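Local structure of CheA (Treponema denticola, 6Y1Y) at residues Ala35-Lys40 and Ser95-Ala100; Pro60-Lys65 and Gln77-Glu82. The protein probably relays chemoreceptor signals to the flagellar motor as a histidine autokinase, with this chain, its dimerization domain, pairing two copies through a coiled coil. All coordinates share one frame; numbering follows the deposited sequence.

Contact 1 (Ala35-Lys40 and Ser95-Ala100); sequences AELYDK and SLMKAA
L37 of helix 7-67 reaches across to L96, M97 and A100 of helix 93-125, packing two antiparallel arms of the helical hairpin from which the CheA dimerization domain builds its four-helix assembly. The axes of the two short segments run at 160° to each other and come within 10.8 Å. L37 and M97 stand level, and the CB of L37 leaves the backbone toward the other helix. Its CG lies anti to the carbonyl carbon (chi1 -78°), and from there the two methyls part. CD2 goes to the outer flank, 4.1 Å from CB of L96, an exposed leucine at the border of the contact. CD1 heads inward, 3.9 Å from the backbone CA of M97. The M97 chain bends at its CB-CG bond (chi2 80°), which brings the sulfur to 4.0 Å from L37 CD1. No hydrogen bond crosses here, and the side chains meet by apolar packing. F93 lies beside L37 and F34 beside M97 and A100, while L37 and M97 also pack on M97 of the second subunit, carrying the hairpin core into the dimer interface. The closest approach is methyl to methyl, L37 CD1 to A100 CB at 3.7 Å.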
ATOM      1  N   ALA B  35      -3.171  -5.137  -3.631  1.00 12.61           N
ATOM      2  CA  ALA B  35      -4.221  -6.008  -3.108  1.00 15.23           C
ATOM      3  C   ALA B  35      -3.626  -7.165  -2.316  1.00 15.47           C
ATOM      4  O   ALA B  35      -4.152  -7.530  -1.259  1.00 15.79           O
ATOM      5  CB  ALA B  35      -5.105  -6.532  -4.239  1.00 14.87           C
ATOM      6  N   GLU B  36      -2.522  -7.748  -2.807  1.00 13.80           N
ATOM      7  CA  GLU B  36      -1.828  -8.800  -2.061  1.00 14.01           C
ATOM      8  C   GLU B  36      -1.298  -8.276  -0.733  1.00 13.45           C
ATOM      9  O   GLU B  36      -1.339  -8.981   0.284  1.00 13.95           O
ATOM     10  CB  GLU B  36      -0.658  -9.358  -2.876  1.00 13.46           C
ATOM     11  CG  GLU B  36      -1.014 -10.073  -4.168  1.00 24.36           C
ATOM     12  CD  GLU B  36       0.227 -10.466  -4.957  1.00 28.15           C
ATOM     13  OE1 GLU B  36       1.337 -10.028  -4.576  1.00 33.51           O
ATOM     14  OE2 GLU B  36       0.100 -11.207  -5.956  1.00 32.46           O
ATOM     15  N   LEU B  37      -0.764  -7.055  -0.736  1.00 11.85           N
ATOM     16  CA  LEU B  37      -0.253  -6.460   0.494  1.00 10.38           C
ATOM     17  C   LEU B  37      -1.376  -6.180   1.486  1.00 11.32           C
ATOM     18  O   LEU B  37      -1.196  -6.355   2.699  1.00 11.36           O
ATOM     19  CB  LEU B  37       0.524  -5.186   0.166  1.00 12.31           C
ATOM     20  CG  LEU B  37       1.934  -5.434  -0.386  1.00 11.81           C
ATOM     21  CD1 LEU B  37       2.514  -4.177  -1.011  1.00 16.09           C
ATOM     22  CD2 LEU B  37       2.841  -5.927   0.734  1.00 14.26           C
ATOM     23  N   TYR B  38      -2.538  -5.734   1.009  1.00 10.64           N
ATOM     24  CA  TYR B  38      -3.678  -5.574   1.905  1.00  9.38           C
ATOM     25  C   TYR B  38      -4.028  -6.902   2.569  1.00 10.78           C
ATOM     26  O   TYR B  38      -4.205  -6.971   3.793  1.00 10.78           O
ATOM     27  CB  TYR B  38      -4.886  -5.013   1.132  1.00  9.37           C
ATOM     28  CG  TYR B  38      -6.173  -5.028   1.930  1.00 13.11           C
ATOM     29  CD1 TYR B  38      -6.420  -4.078   2.914  1.00 11.64           C
ATOM     30  CD2 TYR B  38      -7.132  -6.011   1.719  1.00 13.05           C
ATOM     31  CE1 TYR B  38      -7.593  -4.108   3.660  1.00 12.50           C
ATOM     32  CE2 TYR B  38      -8.301  -6.046   2.460  1.00 14.07           C
ATOM     33  CZ  TYR B  38      -8.531  -5.088   3.422  1.00 11.42           C
ATOM     34  OH  TYR B  38      -9.697  -5.138   4.163  1.00 16.50           O
ATOM     35  N   ASP B  39      -4.125  -7.972   1.771  1.00 12.53           N
ATOM     36  CA  ASP B  39      -4.452  -9.281   2.321  1.00 10.88           C
ATOM     37  C   ASP B  39      -3.403  -9.732   3.324  1.00 11.17           C
ATOM     38  O   ASP B  39      -3.733 -10.345   4.347  1.00 12.27           O
ATOM     39  CB  ASP B  39      -4.579 -10.315   1.202  1.00 13.42           C
ATOM     40  CG  ASP B  39      -5.823 -10.130   0.383  1.00 20.53           C
ATOM     41  OD1 ASP B  39      -6.748  -9.427   0.841  1.00 18.77           O
ATOM     42  OD2 ASP B  39      -5.864 -10.693  -0.727  1.00 22.92           O
ATOM     43  N   LYS B  40      -2.126  -9.486   3.014  1.00 11.45           N
ATOM     44  CA  LYS B  40      -1.041  -9.882   3.903  1.00  8.91           C
ATOM     45  C   LYS B  40      -1.114  -9.100   5.203  1.00  9.02           C
ATOM     46  O   LYS B  40      -0.947  -9.670   6.289  1.00 11.01           O
ATOM     47  CB  LYS B  40       0.299  -9.660   3.206  1.00 11.33           C
ATOM     48  CG  LYS B  40       1.505  -9.753   4.102  1.00 15.05           C
ATOM     49  CD  LYS B  40       1.805 -11.173   4.470  1.00 18.97           C
ATOM     50  CE  LYS B  40       2.939 -11.214   5.466  1.00 16.27           C
ATOM     51  NZ  LYS B  40       3.013 -12.548   6.084  1.00 13.70           N
ATOM     52  N   SER B  95       9.354  -3.224   3.912  1.00 11.18           N
ATOM     53  CA  SER B  95      10.179  -3.167   2.705  1.00 13.16           C
ATOM     54  C   SER B  95       9.377  -3.499   1.455  1.00 12.84           C
ATOM     55  O   SER B  95       9.535  -2.844   0.417  1.00 12.46           O
ATOM     56  CB  SER B  95      11.349  -4.144   2.834  1.00 16.03           C
ATOM     57  OG  SER B  95      12.405  -3.571   3.572  1.00 31.29           O
ATOM     58  N   LEU B  96       8.514  -4.518   1.536  1.00  9.87           N
ATOM     59  CA  LEU B  96       7.671  -4.898   0.406  1.00 12.52           C
ATOM     60  C   LEU B  96       6.706  -3.780   0.028  1.00 10.84           C
ATOM     61  O   LEU B  96       6.496  -3.505  -1.164  1.00 11.94           O
ATOM     62  CB  LEU B  96       6.893  -6.169   0.732  1.00 13.08           C
ATOM     63  CG  LEU B  96       7.704  -7.435   0.985  1.00 13.29           C
ATOM     64  CD1 LEU B  96       6.763  -8.538   1.431  1.00 17.56           C
ATOM     65  CD2 LEU B  96       8.461  -7.837  -0.273  1.00 18.09           C
ATOM     66  N   MET B  97       6.096  -3.136   1.030  1.00 10.36           N
ATOM     67  CA  MET B  97       5.202  -2.008   0.772  1.00  9.33           C
ATOM     68  C   MET B  97       5.957  -0.853   0.129  1.00 10.14           C
ATOM     69  O   MET B  97       5.500  -0.270  -0.864  1.00  9.94           O
ATOM     70  CB  MET B  97       4.541  -1.567   2.078  1.00 10.94           C
ATOM     71  CG  MET B  97       3.624  -0.396   1.916  1.00 13.35           C
ATOM     72  SD  MET B  97       2.046  -0.944   1.264  1.00 14.95           S
ATOM     73  CE  MET B  97       1.174   0.625   1.283  1.00 11.95           C
ATOM     74  N   LYS B  98       7.132  -0.516   0.669  1.00  9.53           N
ATOM     75  CA  LYS B  98       7.897   0.584   0.094  1.00 10.25           C
ATOM     76  C   LYS B  98       8.265   0.300  -1.358  1.00  9.62           C
ATOM     77  O   LYS B  98       8.149   1.175  -2.218  1.00  9.22           O
ATOM     78  CB  LYS B  98       9.156   0.853   0.921  1.00 10.33           C
ATOM     79  CG  LYS B  98       9.776   2.192   0.536  1.00 13.97           C
ATOM     80  CD  LYS B  98      10.969   2.563   1.394  1.00 12.95           C
ATOM     81  CE  LYS B  98      11.459   3.937   0.974  1.00 17.23           C
ATOM     82  NZ  LYS B  98      12.665   4.380   1.733  1.00 18.99           N
ATOM     83  N   ALA B  99       8.707  -0.919  -1.650  1.00  9.33           N
ATOM     84  CA  ALA B  99       9.060  -1.254  -3.028  1.00  9.07           C
ATOM     85  C   ALA B  99       7.851  -1.154  -3.949  1.00  8.69           C
ATOM     86  O   ALA B  99       7.978  -0.720  -5.097  1.00 10.20           O
ATOM     87  CB  ALA B  99       9.679  -2.653  -3.085  1.00 12.44           C
ATOM     88  N   ALA B 100       6.676  -1.558  -3.467  1.00  9.60           N
ATOM     89  CA  ALA B 100       5.482  -1.468  -4.296  1.00  9.06           C
ATOM     90  C   ALA B 100       5.134  -0.014  -4.594  1.00  8.45           C
ATOM     91  O   ALA B 100       4.736   0.314  -5.724  1.00 10.69           O
ATOM     92  CB  ALA B 100       4.314  -2.176  -3.611  1.00  8.02           C
TER

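Contact 2 (Pro60-Lys65 and Gln77-Glu82); sequences PEYLEK and QDVLNE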
ATOM      1  N   PRO B  60       1.060 -10.477  33.797  1.00 11.49           N
ATOM      2  CA  PRO B  60       0.675 -10.533  35.217  1.00 12.62           C
ATOM      3  C   PRO B  60       0.600 -11.951  35.740  1.00 12.32           C
ATOM      4  O   PRO B  60       0.986 -12.210  36.889  1.00 13.37           O
ATOM      5  CB  PRO B  60      -0.697  -9.836  35.252  1.00 13.56           C
ATOM      6  CG  PRO B  60      -0.800  -9.087  33.952  1.00 16.90           C
ATOM      7  CD  PRO B  60      -0.020  -9.907  32.968  1.00 12.30           C
ATOM      8  N   GLU B  61       0.170 -12.894  34.904  1.00 12.91           N
ATOM      9  CA  GLU B  61       0.120 -14.286  35.330  1.00 13.07           C
ATOM     10  C   GLU B  61       1.508 -14.793  35.665  1.00 15.16           C
ATOM     11  O   GLU B  61       1.707 -15.460  36.688  1.00 14.54           O
ATOM     12  CB  GLU B  61      -0.499 -15.145  34.223  1.00 15.85           C
ATOM     13  CG  GLU B  61      -1.965 -14.883  33.951  1.00 22.62           C
ATOM     14  CD  GLU B  61      -2.861 -15.804  34.753  1.00 35.11           C
ATOM     15  OE1 GLU B  61      -4.099 -15.663  34.652  1.00 36.82           O
ATOM     16  OE2 GLU B  61      -2.321 -16.669  35.481  1.00 36.72           O
ATOM     17  N   TYR B  62       2.485 -14.459  34.827  1.00 11.43           N
ATOM     18  CA  TYR B  62       3.854 -14.919  35.040  1.00 12.84           C
ATOM     19  C   TYR B  62       4.483 -14.285  36.271  1.00 14.39           C
ATOM     20  O   TYR B  62       5.301 -14.923  36.937  1.00 12.23           O
ATOM     21  CB  TYR B  62       4.689 -14.660  33.792  1.00 13.85           C
ATOM     22  CG  TYR B  62       4.464 -15.689  32.710  1.00 14.58           C
ATOM     23  CD1 TYR B  62       3.463 -16.651  32.823  1.00 12.78           C
ATOM     24  CD2 TYR B  62       5.256 -15.692  31.580  1.00 11.67           C
ATOM     25  CE1 TYR B  62       3.267 -17.598  31.829  1.00 15.17           C
ATOM     26  CE2 TYR B  62       5.073 -16.633  30.580  1.00 12.42           C
ATOM     27  CZ  TYR B  62       4.079 -17.583  30.718  1.00 14.18           C
ATOM     28  OH  TYR B  62       3.892 -18.530  29.733  1.00 16.09           O
ATOM     29  N   LEU B  63       4.161 -13.021  36.559  1.00 12.99           N
ATOM     30  CA  LEU B  63       4.658 -12.412  37.791  1.00 12.88           C
ATOM     31  C   LEU B  63       4.146 -13.175  38.999  1.00 12.83           C
ATOM     32  O   LEU B  63       4.904 -13.459  39.937  1.00 14.27           O
ATOM     33  CB  LEU B  63       4.214 -10.951  37.869  1.00 13.54           C
ATOM     34  CG  LEU B  63       4.827 -10.027  36.826  1.00 10.72           C
ATOM     35  CD1 LEU B  63       4.068  -8.694  36.739  1.00 16.85           C
ATOM     36  CD2 LEU B  63       6.299  -9.818  37.136  1.00 14.27           C
ATOM     37  N   GLU B  64       2.855 -13.515  38.991  1.00 14.66           N
ATOM     38  CA  GLU B  64       2.296 -14.337  40.059  1.00 16.40           C
ATOM     39  C   GLU B  64       3.026 -15.671  40.167  1.00 18.78           C
ATOM     40  O   GLU B  64       3.331 -16.135  41.271  1.00 18.44           O
ATOM     41  CB  GLU B  64       0.806 -14.557  39.810  1.00 19.32           C
ATOM     42  CG  GLU B  64       0.035 -15.106  40.990  1.00 28.55           C
ATOM     43  CD  GLU B  64      -1.430 -14.719  40.932  1.00 31.98           C
ATOM     44  OE1 GLU B  64      -2.128 -15.176  40.000  1.00 40.04           O
ATOM     45  OE2 GLU B  64      -1.881 -13.960  41.817  1.00 33.23           O
ATOM     46  N   LYS B  65       3.331 -16.299  39.032  1.00 12.92           N
ATOM     47  CA  LYS B  65       3.996 -17.597  39.068  1.00 13.72           C
ATOM     48  C   LYS B  65       5.410 -17.490  39.632  1.00 17.60           C
ATOM     49  O   LYS B  65       5.879 -18.405  40.316  1.00 16.31           O
ATOM     50  CB  LYS B  65       3.970 -18.235  37.682  1.00 15.29           C
ATOM     51  CG  LYS B  65       2.549 -18.623  37.285  1.00 21.85           C
ATOM     52  CD  LYS B  65       2.464 -19.130  35.869  1.00 23.40           C
ATOM     53  CE  LYS B  65       1.300 -20.095  35.704  1.00 35.16           C
ATOM     54  NZ  LYS B  65       0.740 -20.510  37.019  1.00 35.69           N
ATOM     55  N   GLN B  77      12.363 -16.866  29.677  1.00 12.22           N
ATOM     56  CA  GLN B  77      12.508 -17.385  28.322  1.00 12.35           C
ATOM     57  C   GLN B  77      11.200 -17.315  27.554  1.00 11.26           C
ATOM     58  O   GLN B  77      11.185 -16.921  26.379  1.00 10.67           O
ATOM     59  CB  GLN B  77      13.045 -18.816  28.367  1.00 15.97           C
ATOM     60  CG  GLN B  77      14.533 -18.858  28.650  1.00 20.19           C
ATOM     61  CD  GLN B  77      15.072 -20.260  28.866  1.00 19.29           C
ATOM     62  OE1 GLN B  77      14.317 -21.224  28.992  1.00 22.39           O
ATOM     63  NE2 GLN B  77      16.397 -20.376  28.907  1.00 28.94           N
ATOM     64  N   ASP B  78      10.086 -17.696  28.185  1.00 10.87           N
ATOM     65  CA  ASP B  78       8.833 -17.704  27.444  1.00 11.57           C
ATOM     66  C   ASP B  78       8.399 -16.291  27.084  1.00 11.15           C
ATOM     67  O   ASP B  78       7.889 -16.066  25.982  1.00 11.39           O
ATOM     68  CB  ASP B  78       7.741 -18.449  28.210  1.00 12.34           C
ATOM     69  CG  ASP B  78       6.570 -18.823  27.319  1.00 15.82           C
ATOM     70  OD1 ASP B  78       6.766 -19.539  26.310  1.00 14.43           O
ATOM     71  OD2 ASP B  78       5.442 -18.381  27.603  1.00 13.24           O
ATOM     72  N   VAL B  79       8.579 -15.327  27.996  1.00  9.34           N
ATOM     73  CA  VAL B  79       8.256 -13.941  27.680  1.00 10.50           C
ATOM     74  C   VAL B  79       9.091 -13.473  26.501  1.00  9.26           C
ATOM     75  O   VAL B  79       8.570 -12.846  25.573  1.00  9.97           O
ATOM     76  CB  VAL B  79       8.446 -13.035  28.911  1.00 14.39           C
ATOM     77  CG1 VAL B  79       8.259 -11.566  28.525  1.00 19.23           C
ATOM     78  CG2 VAL B  79       7.455 -13.426  29.967  1.00 16.80           C
ATOM     79  N   LEU B  80      10.395 -13.775  26.509  1.00 10.51           N
ATOM     80  CA  LEU B  80      11.271 -13.355  25.414  1.00  8.86           C
ATOM     81  C   LEU B  80      10.880 -14.025  24.102  1.00  8.86           C
ATOM     82  O   LEU B  80      10.976 -13.413  23.033  1.00  9.95           O
ATOM     83  CB  LEU B  80      12.737 -13.662  25.759  1.00 11.66           C
ATOM     84  CG  LEU B  80      13.334 -12.703  26.791  1.00 17.66           C
ATOM     85  CD1 LEU B  80      14.668 -13.219  27.293  1.00 17.29           C
ATOM     86  CD2 LEU B  80      13.482 -11.302  26.189  1.00 18.04           C
ATOM     87  N   ASN B  81      10.449 -15.285  24.166  1.00  9.80           N
ATOM     88  CA  ASN B  81      10.043 -16.009  22.962  1.00  9.20           C
ATOM     89  C   ASN B  81       8.749 -15.449  22.390  1.00  9.08           C
ATOM     90  O   ASN B  81       8.606 -15.341  21.167  1.00  8.56           O
ATOM     91  CB  ASN B  81       9.933 -17.500  23.259  1.00  8.78           C
ATOM     92  CG  ASN B  81      11.294 -18.138  23.415  1.00  9.95           C
ATOM     93  OD1 ASN B  81      12.292 -17.599  22.938  1.00 11.39           O
ATOM     94  ND2 ASN B  81      11.354 -19.267  24.107  1.00 11.60           N
ATOM     95  N   GLU B  82       7.801 -15.075  23.255  1.00  8.89           N
ATOM     96  CA  GLU B  82       6.580 -14.434  22.778  1.00  9.68           C
ATOM     97  C   GLU B  82       6.935 -13.102  22.140  1.00  8.04           C
ATOM     98  O   GLU B  82       6.452 -12.764  21.049  1.00  9.91           O
ATOM     99  CB  GLU B  82       5.607 -14.202  23.940  1.00 10.39           C
ATOM    100  CG  GLU B  82       4.973 -15.444  24.552  1.00 13.71           C
ATOM    101  CD  GLU B  82       3.763 -15.960  23.781  1.00 13.28           C
ATOM    102  OE1 GLU B  82       3.389 -15.335  22.774  1.00 18.15           O
ATOM    103  OE2 GLU B  82       3.208 -16.999  24.182  1.00 18.68           O
TER
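Y62 turns the edge of its ring to D78 and V79: D78 OD2 lies at the rim in the ring plane, and a methyl of V79 also sits at the edge, near that plane. The ring and carboxylate planes are turned 50° apart, and the D78 side chain lies roughly perpendicular to that of Y62. The phenol hydroxyl donates a hydrogen bond to D78, with Y62 OH to D78 OD2 at 2.6 Å, a short bond. It meets the oxygen from above the carboxylate, 36° out of its plane. K58 forms a salt bridge to the same OD2, which therefore accepts the phenol hydrogen bond and pairs with the K58 ammonium group; this pairing would be expected to stabilise the carboxylate as the anion. D78 CG is anti to the backbone N (chi1 -163°), which swings the carboxylate out to the hydroxyl end of the ring. Nearer the ring's root, V79 CG2 presses on Y62 CD2 at 3.5 Å, and these two side chains run alongside in opposite senses. Y62 thus spans the gap between the helices, apolar along one edge and polar at its hydroxyl.

One turn beyond D78, E82 adds salt bridges to K58 and R54, tying helix 72-87 further to helix 7-67, and I75 packs against Y62 and K65. Across the dimer interface, V79 and L80 lie on L56 of the second subunit and L63 on its Y62, so this end of the antiparallel hairpin, close to the turn joining the two helices, is also built into the four-helix assembly.

In the fold
Both contacts hold helix 7-67 against the returning chain, but against different helices: contact 1 uses helix 93-125, contact 2 helix 72-87. The centre of contact 1 lies about 3 Å from the centre of the chain, that of contact 2 about 36 Å. The two contact centres are 33 Å apart and their nearest atoms about 15 Å, so they do not touch. In sequence contact 2 is nested inside the loop that contact 1 closes. The returning arm is thus made of two successive helices; at contact 1 the pairing is apolar, at contact 2 it combines a hydrogen bond with apolar packing. Both contacts also touch the second subunit, so the hairpin meets its partner subunit at two places along its length.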